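Local coordinates for GTPase-activating protein skywalker (Drosophila melanogaster, PDB 6R82) that stimulates GTP hydrolysis by Rab35 and so regulates synaptic vesicle protein recycling through endosomes, this chain being its TLDc domain, at residues A130-S133 with K134-T137; T8-D11 with R12-L15. All blocks are in the same frame, centred on the assembly; numbering follows the deposited sequence.

Contact 1 (A130-S133 with K134-T137); sequences AADS and KMIT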
ATOM      1  N   ALA A 130      -1.255  -0.118   9.435  1.00 39.65           N
ATOM      2  CA  ALA A 130      -1.454   0.748  10.596  1.00 45.80           C
ATOM      3  C   ALA A 130      -1.396   2.200  10.135  1.00 38.28           C
ATOM      4  O   ALA A 130      -0.679   2.520   9.187  1.00 42.59           O
ATOM      5  CB  ALA A 130      -0.409   0.485  11.689  1.00 42.29           C
ATOM      6  N   ALA A 131      -2.170   3.072  10.781  1.00 40.58           N
ATOM      7  CA  ALA A 131      -2.232   4.462  10.333  1.00 38.50           C
ATOM      8  C   ALA A 131      -2.779   5.352  11.439  1.00 35.46           C
ATOM      9  O   ALA A 131      -3.678   4.955  12.182  1.00 39.54           O
ATOM     10  CB  ALA A 131      -3.111   4.604   9.078  1.00 38.01           C
ATOM     11  N   ASP A 132      -2.253   6.569  11.519  1.00 37.88           N
ATOM     12  CA  ASP A 132      -2.794   7.559  12.449  1.00 44.11           C
ATOM     13  C   ASP A 132      -2.557   8.943  11.856  1.00 43.23           C
ATOM     14  O   ASP A 132      -2.367   9.084  10.644  1.00 38.99           O
ATOM     15  CB  ASP A 132      -2.190   7.373  13.857  1.00 43.07           C
ATOM     16  CG  ASP A 132      -0.668   7.550  13.898  1.00 45.97           C
ATOM     17  OD1 ASP A 132      -0.078   8.188  12.992  1.00 44.52           O
ATOM     18  OD2 ASP A 132      -0.060   7.055  14.878  1.00 47.87           O
ATOM     19  N   SER A 133      -2.551   9.977  12.705  1.00 40.69           N
ATOM     20  CA  SER A 133      -2.401  11.332  12.184  1.00 40.17           C
ATOM     21  C   SER A 133      -0.958  11.678  11.846  1.00 41.07           C
ATOM     22  O   SER A 133      -0.717  12.691  11.176  1.00 41.74           O
ATOM     23  CB  SER A 133      -2.952  12.351  13.184  1.00 46.76           C
ATOM     24  OG  SER A 133      -2.085  12.477  14.304  1.00 47.86           O
ATOM     25  N   LYS A 134       0.002  10.875  12.294  1.00 38.99           N
ATOM     26  CA  LYS A 134       1.410  11.155  12.047  1.00 49.05           C
ATOM     27  C   LYS A 134       2.018  10.289  10.952  1.00 48.09           C
ATOM     28  O   LYS A 134       3.025  10.694  10.356  1.00 48.28           O
ATOM     29  CB  LYS A 134       2.232  10.956  13.332  1.00 45.96           C
ATOM     30  CG  LYS A 134       1.798  11.827  14.531  1.00 47.93           C
ATOM     31  CD  LYS A 134       1.724  13.287  14.169  1.00 48.28           C
ATOM     32  CE  LYS A 134       3.055  13.984  14.445  1.00 57.42           C
ATOM     33  NZ  LYS A 134       3.081  15.357  13.849  1.00 54.38           N
ATOM     34  N   MET A 135       1.460   9.108  10.690  1.00 43.67           N
ATOM     35  CA  MET A 135       2.109   8.189   9.764  1.00 44.95           C
ATOM     36  C   MET A 135       1.119   7.168   9.224  1.00 46.69           C
ATOM     37  O   MET A 135       0.078   6.881   9.824  1.00 43.68           O
ATOM     38  CB  MET A 135       3.273   7.448  10.430  1.00 45.65           C
ATOM     39  CG  MET A 135       2.844   6.581  11.593  1.00 48.97           C
ATOM     40  SD  MET A 135       2.295   4.918  11.123  1.00 54.91           S
ATOM     41  CE  MET A 135       1.005   4.605  12.340  1.00 47.70           C
ATOM     42  N   ILE A 136       1.502   6.589   8.095  1.00 45.51           N
ATOM     43  CA  ILE A 136       0.852   5.426   7.521  1.00 43.36           C
ATOM     44  C   ILE A 136       1.944   4.394   7.276  1.00 46.65           C
ATOM     45  O   ILE A 136       3.032   4.742   6.806  1.00 43.60           O
ATOM     46  CB  ILE A 136       0.095   5.801   6.231  1.00 44.75           C
ATOM     47  CG1 ILE A 136      -0.934   4.745   5.873  1.00 50.51           C
ATOM     48  CG2 ILE A 136       1.038   6.071   5.059  1.00 47.79           C
ATOM     49  CD1 ILE A 136      -2.234   5.353   5.401  1.00 51.71           C
ATOM     50  N   THR A 137       1.691   3.141   7.656  1.00 46.51           N
ATOM     51  CA  THR A 137       2.714   2.111   7.525  1.00 49.55           C
ATOM     52  C   THR A 137       2.077   0.804   7.073  1.00 46.45           C
ATOM     53  O   THR A 137       0.897   0.547   7.328  1.00 45.94           O
ATOM     54  CB  THR A 137       3.498   1.909   8.846  1.00 50.70           C
ATOM     55  OG1 THR A 137       4.575   0.980   8.652  1.00 50.81           O
ATOM     56  CG2 THR A 137       2.602   1.379   9.931  1.00 48.81           C
TER
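Ala130 and Thr137 form an antiparallel hydrogen-bonded pair, and Ala131 and Ile136 the non-hydrogen-bonded pair next to it. Together they make a tight beta hairpin of the TLDc domain, joining strands 129-131 and 135-138. Thr137 N gives a bond of 2.9 Å to Ala130 O, and Ala130 N returns one to Thr137 O. Towards the turn, Asp132 N bonds to Met135 O at 2.9 Å, almost straight at 168°.

The Asp132 carboxylate closes the turn. With chi1 at 61°, its CG sits between the backbone N and the carbonyl carbon, and OD1 folds back over the loop. OD1 takes two backbone N-H groups. Met135 N comes nearly in line with the C-O bond, and Lys134 N from above the carboxylate plane.

The Met135 chain crosses Asp132 at about a right angle. Lys134 turns outward to a salt bridge with Glu150. On the face that carries Ala131 and Ile136, the CB of Ala131 meets CD1 of Ile136 at 3.9 Å, next to Trp77 and to Tyr48 of helix 44-51. On the other face, Ala130 CB touches Thr137 CG2 at 3.6 Å, and Met135 CE lies 3.7 Å from Asp132 OD2.

Contact 2 (T8-D11 with R12-L15); sequences TWTD and RQFL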
ATOM      1  N   THR A   8      -4.975   3.637 -23.245  1.00 46.28           N
ATOM      2  CA  THR A   8      -5.295   3.127 -21.914  1.00 45.19           C
ATOM      3  C   THR A   8      -4.109   2.385 -21.314  1.00 48.37           C
ATOM      4  O   THR A   8      -3.738   2.618 -20.153  1.00 43.92           O
ATOM      5  CB  THR A   8      -6.521   2.216 -21.986  1.00 44.37           C
ATOM      6  OG1 THR A   8      -7.632   2.962 -22.496  1.00 55.48           O
ATOM      7  CG2 THR A   8      -6.867   1.631 -20.614  1.00 45.89           C
ATOM      8  N   TRP A   9      -3.498   1.482 -22.097  1.00 43.35           N
ATOM      9  CA  TRP A   9      -2.327   0.761 -21.608  1.00 35.64           C
ATOM     10  C   TRP A   9      -1.195   1.722 -21.287  1.00 40.11           C
ATOM     11  O   TRP A   9      -0.544   1.598 -20.247  1.00 38.91           O
ATOM     12  CB  TRP A   9      -1.836  -0.280 -22.628  1.00 36.95           C
ATOM     13  CG  TRP A   9      -0.644  -1.062 -22.078  1.00 34.44           C
ATOM     14  CD1 TRP A   9      -0.689  -2.202 -21.310  1.00 36.01           C
ATOM     15  CD2 TRP A   9       0.743  -0.722 -22.205  1.00 34.75           C
ATOM     16  NE1 TRP A   9       0.594  -2.608 -20.983  1.00 35.79           N
ATOM     17  CE2 TRP A   9       1.487  -1.715 -21.521  1.00 38.09           C
ATOM     18  CE3 TRP A   9       1.432   0.320 -22.841  1.00 37.72           C
ATOM     19  CZ2 TRP A   9       2.885  -1.694 -21.461  1.00 39.94           C
ATOM     20  CZ3 TRP A   9       2.821   0.334 -22.790  1.00 39.86           C
ATOM     21  CH2 TRP A   9       3.531  -0.662 -22.100  1.00 41.86           C
ATOM     22  N   THR A  10      -0.925   2.677 -22.186  1.00 42.88           N
ATOM     23  CA  THR A  10       0.230   3.557 -21.987  1.00 45.64           C
ATOM     24  C   THR A  10       0.085   4.393 -20.716  1.00 46.88           C
ATOM     25  O   THR A  10       1.054   4.577 -19.971  1.00 49.78           O
ATOM     26  CB  THR A  10       0.428   4.474 -23.201  1.00 50.29           C
ATOM     27  OG1 THR A  10       0.506   3.692 -24.402  1.00 48.16           O
ATOM     28  CG2 THR A  10       1.720   5.291 -23.048  1.00 50.95           C
ATOM     29  N   ASP A  11      -1.119   4.892 -20.444  1.00 51.20           N
ATOM     30  CA  ASP A  11      -1.321   5.788 -19.312  1.00 52.93           C
ATOM     31  C   ASP A  11      -1.308   5.069 -17.974  1.00 54.85           C
ATOM     32  O   ASP A  11      -1.110   5.720 -16.944  1.00 58.72           O
ATOM     33  CB  ASP A  11      -2.645   6.535 -19.463  1.00 54.13           C
ATOM     34  CG  ASP A  11      -2.627   7.526 -20.614  1.00 64.44           C
ATOM     35  OD1 ASP A  11      -1.517   7.935 -21.046  1.00 63.18           O
ATOM     36  OD2 ASP A  11      -3.731   7.900 -21.080  1.00 66.21           O
ATOM     37  N   ARG A  12      -1.499   3.751 -17.966  1.00 53.26           N
ATOM     38  CA  ARG A  12      -1.645   2.974 -16.739  1.00 49.62           C
ATOM     39  C   ARG A  12      -0.784   1.732 -16.785  1.00 47.50           C
ATOM     40  O   ARG A  12      -1.222   0.646 -16.386  1.00 48.19           O
ATOM     41  CB  ARG A  12      -3.104   2.574 -16.512  1.00 53.90           C
ATOM     42  CG  ARG A  12      -4.117   3.693 -16.574  1.00 57.82           C
ATOM     43  CD  ARG A  12      -5.136   3.523 -15.460  1.00 59.77           C
ATOM     44  NE  ARG A  12      -5.837   4.761 -15.110  1.00 67.42           N
ATOM     45  CZ  ARG A  12      -5.353   5.696 -14.291  1.00 67.29           C
ATOM     46  NH1 ARG A  12      -6.068   6.785 -14.024  1.00 66.17           N
ATOM     47  NH2 ARG A  12      -4.149   5.544 -13.742  1.00 66.26           N
ATOM     48  N   GLN A  13       0.455   1.868 -17.268  1.00 46.20           N
ATOM     49  CA  GLN A  13       1.306   0.703 -17.494  1.00 42.34           C
ATOM     50  C   GLN A  13       1.562  -0.072 -16.215  1.00 48.95           C
ATOM     51  O   GLN A  13       1.649  -1.308 -16.232  1.00 47.53           O
ATOM     52  CB  GLN A  13       2.639   1.135 -18.103  1.00 49.99           C
ATOM     53  CG  GLN A  13       2.504   1.710 -19.488  1.00 51.31           C
ATOM     54  CD  GLN A  13       3.816   2.224 -20.025  1.00 49.46           C
ATOM     55  OE1 GLN A  13       4.839   1.541 -19.952  1.00 51.11           O
ATOM     56  NE2 GLN A  13       3.798   3.449 -20.551  1.00 49.22           N
ATOM     57  N   PHE A  14       1.743   0.630 -15.102  1.00 49.62           N
ATOM     58  CA  PHE A  14       2.093  -0.072 -13.877  1.00 51.76           C
ATOM     59  C   PHE A  14       0.949  -0.971 -13.403  1.00 45.62           C
ATOM     60  O   PHE A  14       1.197  -2.067 -12.888  1.00 46.70           O
ATOM     61  CB  PHE A  14       2.501   0.945 -12.805  1.00 60.43           C
ATOM     62  CG  PHE A  14       3.721   1.772 -13.179  1.00 69.43           C
ATOM     63  CD1 PHE A  14       4.749   1.220 -13.943  1.00 69.09           C
ATOM     64  CD2 PHE A  14       3.835   3.100 -12.773  1.00 75.30           C
ATOM     65  CE1 PHE A  14       5.870   1.973 -14.288  1.00 74.72           C
ATOM     66  CE2 PHE A  14       4.955   3.858 -13.118  1.00 72.76           C
ATOM     67  CZ  PHE A  14       5.970   3.290 -13.877  1.00 70.77           C
ATOM     68  N   LEU A  15      -0.301  -0.535 -13.591  1.00 42.70           N
ATOM     69  CA  LEU A  15      -1.445  -1.371 -13.237  1.00 46.72           C
ATOM     70  C   LEU A  15      -1.472  -2.651 -14.060  1.00 43.80           C
ATOM     71  O   LEU A  15      -1.700  -3.743 -13.522  1.00 39.39           O
ATOM     72  CB  LEU A  15      -2.749  -0.601 -13.445  1.00 42.86           C
ATOM     73  CG  LEU A  15      -3.162   0.420 -12.383  1.00 49.07           C
ATOM     74  CD1 LEU A  15      -4.520   0.986 -12.733  1.00 49.42           C
ATOM     75  CD2 LEU A  15      -3.211  -0.257 -11.047  1.00 51.48           C
TER
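Thr10 O receives the side-chain amide of Gln13, with NE2 at 3.0 Å. The donor lies in the carbonyl plane, on a lone pair, and the N-H points at the oxygen at 157°. Thr10 O in turn lies nearly in the Gln13 amide plane. This bond fixes the rotation of the amide. The Gln13 chain is extended beyond CG and reaches back beside Thr10, where NE2 also passes CG2 of Thr10.

The same side chain lies over a face of the Trp9 ring. Gln13 CG makes a CH-pi contact, 3.6 Å from the centroid of the six-membered ring. The amide follows the ring at a 17° tilt, and OE1 comes to 3.3 Å from Trp9 CH2. Trp9 puts its CG anti to the backbone N (chi1 -178°), which brings the indole under Gln13; its ring also meets that of Phe16.

The segment is a helix-to-helix junction in the TLDc domain. Helix 5-11 ends, Arg12 leaves helical geometry, and helix 13-18 begins with Arg12 at its N-cap position. Arg12 N bonds to Trp9 O at 3.3 Å and weakly to Thr8 O. With an alanine in place of Gln13, Thr10 O would probably lose its side-chain donor and the indole face its CH-pi partner. Asp11 OD2 turns back to a salt bridge with Lys7.

Overall arrangement
Contact 1 and contact 2 lie on opposite sides of the centre of the chain. Their centres are 29 Å apart and their nearest atoms about 17 Å apart, so they do not touch. Contact 2 comes first along the chain. Its helix 13-18 leans on the sheet, with Phe14 against strands 57-63 and 99-104. Contact 1 belongs to the same antiparallel sheet. From its hairpin the strand order runs through 146-149 and 154-156 to the long strand 173-185, which also pairs with 57-63. The two contacts are thus linked through the sheet. Both are local structural features of the TLDc domain.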